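Local coordinates for conserved hypothetical secreted protein (Helicobacter pylori, PDB 4RNZ) that probably cleaves peptide bonds in peptidoglycan as a zinc-dependent metallopeptidase of family M23 and takes part in setting the shape of the bacterial cell, at residues L9-L12 against G13-K17; N18-P21 against Q22-Y26; Y224-K227 against H228-I232; N272-K275 against K276-V280; Q341-E344 against E345-T349. All coordinates share one frame; numbering follows the deposited sequence.

Contact 1. Residues L9-L12 against G13-K17; sequences LTLL and GFLEK
Leu9 lays its CD1 methyl against the first turn of helix 11-17, where it meets the rim of the Phe14 ring near the ring plane. CD1 of Leu9 is 4.3 Å from CD1 of Phe14 and 4.1 Å from Phe14 CA, so the methyl also touches the backbone at the root of the side chain; a turn on, Lys17 CD borders it too. Trp6 meets the Phe14 ring as well, with the planes at about 35°. Thr10 is the N-cap. Its OG1 sits between backbone N and carbonyl carbon (chi1 52°), and from there it turns back to accept from Gly13 N at 3.0 Å, with a fairly straight N-H. The backbone carbonyl of the same Thr10 takes Phe14 N at 2.9 Å, so one residue occupies two amides of the opening turn. On the buried face, Leu11 CD1 lies 4.2 Å from Leu15 CD2. Both side chains also pack on Tyr25 of helix 23-26 and Ile70 of strand 66-73, which fixes the helix on its neighbours. Leu11 is about 11 Å from Glu34, a zinc ligand, measured between side chains. Residue before the cap against residue four past it, with the cap hydroxyl on the third amide: this is a hydrophobic staple around a threonine N-cap.

Contact 2. Residues N18-P21 against Q22-Y26; sequences NHIP and QKLYY
Ile20 and Leu24 make the tight part of this turn between helices 11-17 and 23-26: the CG2 branch of Ile20 comes up to the CD2 methyl of Leu24 at 3.7 Å, with the two side chains at a slant to each other. Leu24 reaches there because its CG is turned away from the backbone N (chi1 -165°). Tyr77 of strand 76-83 touches both side chains, and Leu79 adds to the cover over Leu24. The chain closes on itself through Leu24 N, which donates to Pro21 O at 3.1 Å; the donor stands above the carbonyl plane, 41° out of it, rather than on a lone pair.

The other side is looser and wetter. Pro21 is exposed, and its side chain meets that of Lys23 carbon to carbon, Pro21 CB lying 4.0 Å from Lys23 CE as the lysine runs outward. Between Ile20 and Gln22 the link is a water: it donates to Ile20 O at 2.6 Å and accepts from Gln22 NE2 at 3.0 Å. Just upstream, His19 takes positive phi as the C-prime residue of a Schellman motif that ends helix 11-17, while the side-chain amide of Asn18 accepts from Arg49 through OD1 and donates to Phe14 O through ND2.

The chemistry is therefore divided. Carbon against carbon fills the side facing the sheet, whereas the Ile20 carbonyl gets its partner from solvent, and the Gln22 amide acts as second shell by donating a hydrogen bond to that water.

Contact 3. Residues Y224-K227 against H228-I232; sequences YAAK and HGSLI
The flat carbonyl group of Lys227 has Ser230 leaning over one of its faces: both donors of the serine stand off the plane on the same side. Ser230 OG gives its proton to Lys227 O at 2.7 Å, tilted 21° from the plane, and Ser230 N reaches the same oxygen at 2.9 Å with a tilt of 35°. The Lys227 side chain starts out on that face too, its CB 3.5 Å from Ser230 OG, before running off extended. Ser230 can grip twice because its OG lies beside its own backbone N (chi1 -65°). Ala226 closes in behind the hydroxyl, with CB 3.9 Å from Ser230 OG.

The CB of His228 points away from residues 224-227, and its side chain touches Ser268. Gly229 passes through positive phi, and its own oxygen accepts from Arg288. Gly229 and Ser230 also bond to the backbone of Val289.

Asp223, a ligand of the zinc ion, lies just upstream in strand 222-225; the side chain of Ala226 is about 13 Å from the metal. The arrangement is a type II beta turn with glycine in its third position, here joining strands 222-225 and 231-233 of the M23 peptidase fold.

Contact 4. Residues N272-K275 against K276-V280; sequences NGLK and KGSFV
The carbonyl oxygen of Lys275 is gripped twice by Ser278, which closes a type II beta turn from Lys275 to Ser278 within the M23 peptidase domain. Ser278 N donates to Lys275 O at 2.6 Å, a short bond with the N-H at 157°. Ser278 OG donates to the same oxygen at 2.8 Å, and it arrives in the carbonyl plane on a lone pair, while the amide comes in tilted 25° from that plane. With OG anti to the serine's carbonyl carbon (chi1 -67°), hydroxyl and amide point at one acceptor.

The hydroxyl is flanked by carbon, for Lys275 CG lies 3.7 Å from Ser278 OG. From there the lysine chain runs outward, extended, and Lys276 also leads away from the turn, so both amino groups end far from the closing bonds. Gly277 has positive phi, as the third position of a type II turn requires; its carbonyl accepts from Arg239 NE, and the backbones of Gly277 and Ser278 pair with Val240 in strand 238-243.

The apolar side of the contact is made by Leu274 and Val280. Leu274 is buried on Val240, Met243 and Val253, and Val280, in the short outgoing strand 279-280, faces back to it from Val240 and Ile255. One methyl bridges the two ends: Leu274 CD1 sits 3.8 Å from Val280 CG1 and 4.0 Å from Ser278 CB.

Contact 5. Residues Q341-E344 against E345-T349; sequences QKLE and ELLKT
Lys342 lies with its aliphatic chain across Leu346, one turn further along the last part of the alpha-helix 326-348. Its CD touches Leu346 at two atoms, 3.7 Å from CG and 3.7 Å from CD1. Two successive bends in the lysine, chi2 59° and chi3 70°, fold the chain back over the leucine. On the face toward the sheet Leu343 CG meets Leu347 CD1 at 4.0 Å, the same i to i+4 spacing.

The backbone holds these pairs in step. Leu346 N donates to Lys342 O at 3.0 Å and Leu347 N to Leu343 O at 2.9 Å, both with the amide almost on the line of the carbonyl bond, as regular helical geometry would have it. Gln341 with Glu345 and Glu344 with Lys348 continue the ladder on the more exposed side.

Further out, Leu343 rests on Met158, Met160, Tyr169 and Ala138, and Leu347 on Met160 and Lys136, which seats the helix on the sheet containing strands 136-146, 153-163 and 166-172. Beside this face, Phe363 covers Lys342 and Leu346, and Lys342 NZ gives a weak hydrogen bond to the carbonyl of His366 of the C-terminal histidine tag, a nickel ligand. His350, a ligand in the same site, bonds through ND1 to Leu346 O. The charges of Lys342 and Glu345 are probably only loosely coupled, since NZ of Lys342 stays 4.5 Å from OE1 of Glu345, too far for a salt bridge.

From the N terminus, contact 1 opens helix 11-17 and contact 2 turns the chain out of it into helix 23-26. The two touch, with centres about 8 Å apart: Leu15 O probably accepts from Ile20 N, and Leu12 packs on Gln22 and Tyr26. Contacts 3 and 4 are tight turns of the M23 domain, closing the bends at 227-230 and 275-278; they reach a common sheet, yet their nearest atoms stay about 8 Å apart. Contact 5 ends the long helix 326-348 on the opposite side of the chain's centre, its centre about 51 Å from that of contact 1. All five follow in series, none nested or crossing.

Contact 1. Residues L9-L12 against G13-K17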
# COMPACT_ATOMS: atom_id res chain seq x y z
N LEU A 9 9.18 -14.14 11.31
CA LEU A 9 8.56 -15.44 11.06
C LEU A 9 7.74 -15.52 9.76
O LEU A 9 7.23 -14.52 9.27
CB LEU A 9 7.71 -15.83 12.24
CG LEU A 9 8.46 -16.02 13.56
CD1 LEU A 9 7.50 -16.47 14.65
CD2 LEU A 9 9.62 -17.00 13.40
N THR A 10 7.65 -16.71 9.18
CA THR A 10 6.64 -17.02 8.18
C THR A 10 5.41 -17.57 8.92
O THR A 10 5.47 -17.81 10.12
CB THR A 10 7.13 -18.11 7.22
OG1 THR A 10 7.60 -19.22 8.00
CG2 THR A 10 8.25 -17.58 6.33
N LEU A 11 4.31 -17.78 8.21
CA LEU A 11 3.15 -18.40 8.84
C LEU A 11 3.60 -19.76 9.39
O LEU A 11 3.38 -20.09 10.54
CB LEU A 11 2.00 -18.53 7.83
CG LEU A 11 0.80 -19.33 8.30
CD1 LEU A 11 0.21 -18.76 9.60
CD2 LEU A 11 -0.25 -19.42 7.20
N LEU A 12 4.31 -20.52 8.58
CA LEU A 12 4.74 -21.86 8.96
C LEU A 12 5.64 -21.83 10.20
O LEU A 12 5.45 -22.60 11.16
CB LEU A 12 5.44 -22.49 7.76
CG LEU A 12 5.62 -23.98 7.58
CD1 LEU A 12 4.34 -24.76 7.85
CD2 LEU A 12 6.12 -24.18 6.15
N GLY A 13 6.59 -20.91 10.20
CA GLY A 13 7.43 -20.72 11.35
C GLY A 13 6.62 -20.35 12.56
O GLY A 13 6.92 -20.79 13.65
N PHE A 14 5.56 -19.54 12.39
CA PHE A 14 4.71 -19.19 13.52
C PHE A 14 3.96 -20.43 14.05
O PHE A 14 3.80 -20.62 15.26
CB PHE A 14 3.74 -18.06 13.11
CG PHE A 14 2.83 -17.61 14.21
CD1 PHE A 14 3.25 -16.68 15.15
CD2 PHE A 14 1.53 -18.09 14.29
CE1 PHE A 14 2.40 -16.26 16.15
CE2 PHE A 14 0.68 -17.68 15.29
CZ PHE A 14 1.10 -16.77 16.23
N LEU A 15 3.48 -21.26 13.13
CA LEU A 15 2.76 -22.47 13.53
C LEU A 15 3.68 -23.38 14.33
O LEU A 15 3.32 -23.84 15.43
CB LEU A 15 2.23 -23.20 12.31
CG LEU A 15 1.19 -22.49 11.47
CD1 LEU A 15 0.64 -23.47 10.45
CD2 LEU A 15 0.07 -21.95 12.35
N GLU A 16 4.86 -23.62 13.78
CA GLU A 16 5.94 -24.42 14.43
C GLU A 16 6.29 -23.89 15.82
O GLU A 16 6.27 -24.63 16.79
CB GLU A 16 7.20 -24.43 13.54
CG GLU A 16 8.45 -25.05 14.16
CD GLU A 16 9.61 -25.14 13.17
OE1 GLU A 16 9.96 -24.10 12.56
OE2 GLU A 16 10.16 -26.26 12.99
N LYS A 17 6.57 -22.60 15.91
CA LYS A 17 6.94 -22.00 17.21
C LYS A 17 5.88 -22.18 18.27
O LYS A 17 6.20 -22.25 19.46
CB LYS A 17 7.23 -20.51 17.04
CG LYS A 17 8.02 -19.90 18.18
CD LYS A 17 9.20 -19.09 17.64
CE LYS A 17 10.16 -18.68 18.74
NZ LYS A 17 9.57 -17.64 19.63

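Contact 2. Residues N18-P21 against Q22-Y26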
# COMPACT_ATOMS: atom_id res chain seq x y z
N ASN A 18 4.62 -22.22 17.86
CA ASN A 18 3.52 -22.35 18.79
C ASN A 18 2.90 -23.73 18.81
O ASN A 18 1.82 -23.89 19.31
CB ASN A 18 2.45 -21.30 18.47
CG ASN A 18 2.93 -19.91 18.79
OD1 ASN A 18 2.95 -19.51 19.95
ND2 ASN A 18 3.38 -19.18 17.78
N HIS A 19 3.58 -24.72 18.22
CA HIS A 19 3.17 -26.11 18.32
C HIS A 19 1.77 -26.35 17.76
O HIS A 19 0.98 -27.08 18.34
CB HIS A 19 3.24 -26.58 19.78
CG HIS A 19 4.49 -26.16 20.48
ND1 HIS A 19 5.73 -26.69 20.19
CD2 HIS A 19 4.69 -25.26 21.47
CE1 HIS A 19 6.64 -26.13 20.96
NE2 HIS A 19 6.04 -25.25 21.75
N ILE A 20 1.47 -25.68 16.65
CA ILE A 20 0.22 -25.88 15.93
C ILE A 20 0.58 -26.78 14.76
O ILE A 20 1.57 -26.54 14.10
CB ILE A 20 -0.34 -24.55 15.41
CG1 ILE A 20 -0.68 -23.63 16.59
CG2 ILE A 20 -1.57 -24.79 14.53
CD1 ILE A 20 -0.74 -22.16 16.24
N PRO A 21 -0.20 -27.84 14.52
CA PRO A 21 0.15 -28.73 13.42
C PRO A 21 0.32 -28.00 12.09
O PRO A 21 -0.56 -27.25 11.65
CB PRO A 21 -1.06 -29.68 13.34
CG PRO A 21 -1.63 -29.68 14.73
CD PRO A 21 -1.42 -28.27 15.22
N GLN A 22 1.43 -28.27 11.43
CA GLN A 22 1.82 -27.56 10.25
C GLN A 22 0.96 -27.86 9.04
O GLN A 22 0.96 -27.09 8.07
CB GLN A 22 3.31 -27.78 9.97
CG GLN A 22 4.18 -26.95 10.91
CD GLN A 22 5.63 -27.42 10.97
OE1 GLN A 22 6.36 -27.35 9.99
NE2 GLN A 22 6.05 -27.86 12.15
N LYS A 23 0.19 -28.95 9.09
CA LYS A 23 -0.78 -29.25 8.02
C LYS A 23 -1.80 -28.16 7.87
O LYS A 23 -2.45 -28.05 6.83
CB LYS A 23 -1.50 -30.56 8.28
CG LYS A 23 -2.48 -30.52 9.44
CD LYS A 23 -3.01 -31.92 9.75
CE LYS A 23 -3.48 -32.01 11.20
NZ LYS A 23 -3.89 -33.40 11.51
N LEU A 24 -2.02 -27.40 8.93
CA LEU A 24 -2.88 -26.23 8.86
C LEU A 24 -2.43 -25.30 7.71
O LEU A 24 -3.25 -24.74 7.00
CB LEU A 24 -2.91 -25.50 10.21
CG LEU A 24 -4.02 -24.48 10.41
CD1 LEU A 24 -5.39 -25.10 10.20
CD2 LEU A 24 -3.93 -23.86 11.81
N TYR A 25 -1.13 -25.16 7.52
CA TYR A 25 -0.59 -24.50 6.33
C TYR A 25 -0.55 -25.40 5.08
O TYR A 25 -1.03 -25.01 4.02
CB TYR A 25 0.82 -23.94 6.60
CG TYR A 25 1.46 -23.38 5.35
CD1 TYR A 25 1.10 -22.14 4.86
CD2 TYR A 25 2.39 -24.13 4.63
CE1 TYR A 25 1.66 -21.64 3.70
CE2 TYR A 25 2.95 -23.64 3.46
CZ TYR A 25 2.58 -22.38 3.01
OH TYR A 25 3.16 -21.90 1.87
N TYR A 26 0.03 -26.59 5.19
CA TYR A 26 0.27 -27.43 4.01
C TYR A 26 -1.02 -27.76 3.28
O TYR A 26 -1.03 -27.80 2.05
CB TYR A 26 1.04 -28.70 4.37
CG TYR A 26 2.46 -28.43 4.84
CD1 TYR A 26 3.36 -27.79 4.02
CD2 TYR A 26 2.89 -28.84 6.10
CE1 TYR A 26 4.67 -27.54 4.43
CE2 TYR A 26 4.20 -28.61 6.51
CZ TYR A 26 5.07 -27.96 5.68
OH TYR A 26 6.36 -27.71 6.09
O HOH W 1 4.07 -27.34 14.35

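Contact 3. Residues Y224-K227 against H228-I232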
# COMPACT_ATOMS: atom_id res chain seq x y z
N TYR A 224 0.07 -14.83 -14.14
CA TYR A 224 0.30 -14.89 -15.58
C TYR A 224 0.72 -16.30 -15.88
O TYR A 224 1.78 -16.73 -15.42
CB TYR A 224 1.45 -13.98 -15.99
CG TYR A 224 1.20 -12.48 -15.97
CD1 TYR A 224 0.39 -11.85 -16.91
CD2 TYR A 224 1.86 -11.67 -15.03
CE1 TYR A 224 0.21 -10.48 -16.90
CE2 TYR A 224 1.68 -10.31 -15.02
CZ TYR A 224 0.87 -9.71 -15.95
OH TYR A 224 0.71 -8.35 -15.92
N ALA A 225 -0.12 -17.04 -16.59
CA ALA A 225 0.26 -18.39 -17.03
C ALA A 225 1.36 -18.25 -18.08
O ALA A 225 1.22 -17.49 -19.03
CB ALA A 225 -0.94 -19.15 -17.58
N ALA A 226 2.47 -18.92 -17.87
CA ALA A 226 3.57 -18.90 -18.81
C ALA A 226 4.32 -20.20 -18.75
O ALA A 226 4.25 -20.92 -17.78
CB ALA A 226 4.50 -17.77 -18.48
N LYS A 227 5.10 -20.44 -19.79
CA LYS A 227 5.97 -21.61 -19.86
C LYS A 227 7.06 -21.57 -18.83
O LYS A 227 7.67 -20.52 -18.57
CB LYS A 227 6.60 -21.72 -21.25
CG LYS A 227 7.59 -22.86 -21.37
CD LYS A 227 7.82 -23.26 -22.82
CE LYS A 227 8.60 -24.56 -22.90
NZ LYS A 227 8.36 -25.20 -24.22
N HIS A 228 7.33 -22.74 -18.26
CA HIS A 228 8.44 -22.86 -17.32
C HIS A 228 9.71 -22.37 -18.00
O HIS A 228 9.96 -22.71 -19.17
CB HIS A 228 8.57 -24.32 -16.85
CG HIS A 228 9.56 -24.49 -15.75
ND1 HIS A 228 10.91 -24.60 -15.97
CD2 HIS A 228 9.40 -24.51 -14.40
CE1 HIS A 228 11.54 -24.70 -14.82
NE2 HIS A 228 10.65 -24.65 -13.85
N GLY A 229 10.49 -21.53 -17.32
CA GLY A 229 11.70 -20.97 -17.92
C GLY A 229 11.53 -19.64 -18.64
O GLY A 229 12.52 -19.01 -19.01
N SER A 230 10.29 -19.20 -18.85
CA SER A 230 10.05 -17.92 -19.52
C SER A 230 10.79 -16.76 -18.81
O SER A 230 10.84 -16.69 -17.57
CB SER A 230 8.54 -17.64 -19.56
OG SER A 230 7.82 -18.56 -20.35
N LEU A 231 11.38 -15.87 -19.58
CA LEU A 231 12.07 -14.74 -19.02
C LEU A 231 11.12 -13.77 -18.31
O LEU A 231 10.05 -13.45 -18.81
CB LEU A 231 12.84 -13.99 -20.09
CG LEU A 231 13.92 -14.80 -20.81
CD1 LEU A 231 14.75 -13.88 -21.67
CD2 LEU A 231 14.79 -15.55 -19.82
N ILE A 232 11.55 -13.31 -17.13
CA ILE A 232 10.82 -12.31 -16.35
C ILE A 232 11.67 -11.06 -16.33
O ILE A 232 12.87 -11.10 -16.01
CB ILE A 232 10.57 -12.79 -14.90
CG1 ILE A 232 9.77 -14.11 -14.91
CG2 ILE A 232 9.81 -11.72 -14.11
CD1 ILE A 232 9.77 -14.84 -13.59

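Contact 4. Residues N272-K275 against K276-V280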
# COMPACT_ATOMS: atom_id res chain seq x y z
N ASN A 272 21.57 -14.15 -12.91
CA ASN A 272 22.94 -14.05 -12.42
C ASN A 272 23.36 -12.66 -11.93
O ASN A 272 23.22 -11.67 -12.64
CB ASN A 272 23.92 -14.50 -13.50
CG ASN A 272 25.32 -14.76 -12.94
OD1 ASN A 272 26.11 -13.84 -12.74
ND2 ASN A 272 25.60 -16.02 -12.66
N GLY A 273 23.86 -12.59 -10.71
CA GLY A 273 24.39 -11.33 -10.20
C GLY A 273 23.35 -10.40 -9.62
O GLY A 273 23.71 -9.36 -9.04
N LEU A 274 22.08 -10.74 -9.73
CA LEU A 274 21.05 -9.95 -9.07
C LEU A 274 21.18 -10.19 -7.56
O LEU A 274 21.29 -11.33 -7.14
CB LEU A 274 19.67 -10.39 -9.55
CG LEU A 274 18.52 -9.50 -9.10
CD1 LEU A 274 18.60 -8.15 -9.79
CD2 LEU A 274 17.19 -10.19 -9.37
N LYS A 275 21.14 -9.14 -6.75
CA LYS A 275 21.08 -9.34 -5.30
C LYS A 275 20.37 -8.22 -4.57
O LYS A 275 20.15 -7.12 -5.10
CB LYS A 275 22.49 -9.51 -4.71
CG LYS A 275 23.32 -8.24 -4.71
CD LYS A 275 24.82 -8.49 -4.64
CE LYS A 275 25.58 -7.26 -5.14
NZ LYS A 275 27.06 -7.33 -4.89
N LYS A 276 20.01 -8.52 -3.33
CA LYS A 276 19.54 -7.51 -2.40
C LYS A 276 20.33 -6.22 -2.58
O LYS A 276 21.55 -6.22 -2.67
CB LYS A 276 19.71 -8.04 -0.98
CG LYS A 276 18.80 -7.40 0.04
CD LYS A 276 18.54 -8.37 1.19
CE LYS A 276 17.66 -7.77 2.28
NZ LYS A 276 17.96 -6.34 2.56
N GLY A 277 19.61 -5.10 -2.67
CA GLY A 277 20.25 -3.84 -2.97
C GLY A 277 20.59 -3.54 -4.43
O GLY A 277 20.95 -2.40 -4.73
N SER A 278 20.49 -4.52 -5.33
CA SER A 278 20.78 -4.23 -6.75
C SER A 278 19.81 -3.17 -7.25
O SER A 278 18.63 -3.22 -6.94
CB SER A 278 20.61 -5.45 -7.65
OG SER A 278 21.57 -6.46 -7.39
N PHE A 279 20.33 -2.21 -8.01
CA PHE A 279 19.47 -1.32 -8.76
C PHE A 279 19.12 -2.01 -10.08
O PHE A 279 20.01 -2.56 -10.74
CB PHE A 279 20.14 0.02 -8.99
CG PHE A 279 20.20 0.87 -7.75
CD1 PHE A 279 21.13 0.60 -6.76
CD2 PHE A 279 19.30 1.90 -7.57
CE1 PHE A 279 21.18 1.37 -5.61
CE2 PHE A 279 19.34 2.68 -6.42
CZ PHE A 279 20.28 2.41 -5.44
N VAL A 280 17.83 -2.02 -10.43
CA VAL A 280 17.35 -2.60 -11.70
C VAL A 280 16.68 -1.58 -12.59
O VAL A 280 16.14 -0.58 -12.12
CB VAL A 280 16.36 -3.76 -11.48
CG1 VAL A 280 16.93 -4.80 -10.51
CG2 VAL A 280 15.02 -3.25 -10.99

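Contact 5. Residues Q341-E344 against E345-T349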
# COMPACT_ATOMS: atom_id res chain seq x y z
N GLN A 341 -13.01 24.62 -2.42
CA GLN A 341 -13.75 25.71 -1.76
C GLN A 341 -13.61 25.59 -0.26
O GLN A 341 -13.34 26.56 0.43
CB GLN A 341 -15.23 25.66 -2.14
CG GLN A 341 -15.55 26.43 -3.40
CD GLN A 341 -16.79 25.93 -4.13
OE1 GLN A 341 -17.61 25.18 -3.58
NE2 GLN A 341 -16.92 26.32 -5.38
N LYS A 342 -13.77 24.38 0.25
CA LYS A 342 -13.65 24.16 1.68
C LYS A 342 -12.23 24.43 2.16
O LYS A 342 -12.06 25.07 3.19
CB LYS A 342 -14.14 22.76 2.05
CG LYS A 342 -13.66 22.24 3.39
CD LYS A 342 -14.08 23.11 4.55
CE LYS A 342 -15.54 23.04 4.82
NZ LYS A 342 -15.77 23.56 6.19
N LEU A 343 -11.22 23.98 1.43
CA LEU A 343 -9.85 24.27 1.85
C LEU A 343 -9.59 25.79 1.97
O LEU A 343 -8.97 26.25 2.94
CB LEU A 343 -8.82 23.63 0.91
CG LEU A 343 -7.36 23.96 1.22
CD1 LEU A 343 -6.97 23.50 2.63
CD2 LEU A 343 -6.43 23.36 0.18
N GLU A 344 -10.06 26.57 1.01
CA GLU A 344 -9.90 28.03 1.07
C GLU A 344 -10.51 28.62 2.32
O GLU A 344 -9.87 29.44 3.00
CB GLU A 344 -10.51 28.72 -0.16
CG GLU A 344 -9.68 28.51 -1.43
CD GLU A 344 -8.18 28.75 -1.21
OE1 GLU A 344 -7.81 29.82 -0.65
OE2 GLU A 344 -7.38 27.86 -1.59
N GLU A 345 -11.72 28.18 2.63
CA GLU A 345 -12.42 28.61 3.82
C GLU A 345 -11.66 28.27 5.09
O GLU A 345 -11.61 29.07 6.01
CB GLU A 345 -13.84 28.03 3.88
CG GLU A 345 -14.77 28.63 2.83
CD GLU A 345 -16.15 28.00 2.81
OE1 GLU A 345 -16.53 27.33 3.80
OE2 GLU A 345 -16.86 28.17 1.79
N LEU A 346 -11.05 27.08 5.13
CA LEU A 346 -10.26 26.65 6.29
C LEU A 346 -8.99 27.47 6.43
O LEU A 346 -8.58 27.79 7.56
CB LEU A 346 -9.92 25.16 6.22
CG LEU A 346 -11.10 24.20 6.42
CD1 LEU A 346 -10.69 22.78 6.02
CD2 LEU A 346 -11.59 24.27 7.86
N LEU A 347 -8.36 27.78 5.30
CA LEU A 347 -7.17 28.63 5.32
C LEU A 347 -7.54 30.04 5.78
O LEU A 347 -6.77 30.67 6.49
CB LEU A 347 -6.49 28.70 3.95
CG LEU A 347 -5.72 27.45 3.50
CD1 LEU A 347 -5.56 27.48 2.00
CD2 LEU A 347 -4.37 27.31 4.19
N LYS A 348 -8.73 30.51 5.43
CA LYS A 348 -9.14 31.85 5.88
C LYS A 348 -9.35 31.88 7.37
O LYS A 348 -9.19 32.92 7.99
CB LYS A 348 -10.43 32.34 5.22
CG LYS A 348 -10.49 32.39 3.69
CD LYS A 348 -9.15 32.58 2.98
CE LYS A 348 -8.42 33.87 3.33
NZ LYS A 348 -9.32 35.05 3.38
N THR A 349 -9.75 30.76 7.95
CA THR A 349 -10.18 30.74 9.34
C THR A 349 -9.15 30.15 10.30
O THR A 349 -9.44 29.95 11.47
CB THR A 349 -11.49 29.98 9.50
OG1 THR A 349 -11.37 28.68 8.88
CG2 THR A 349 -12.61 30.75 8.84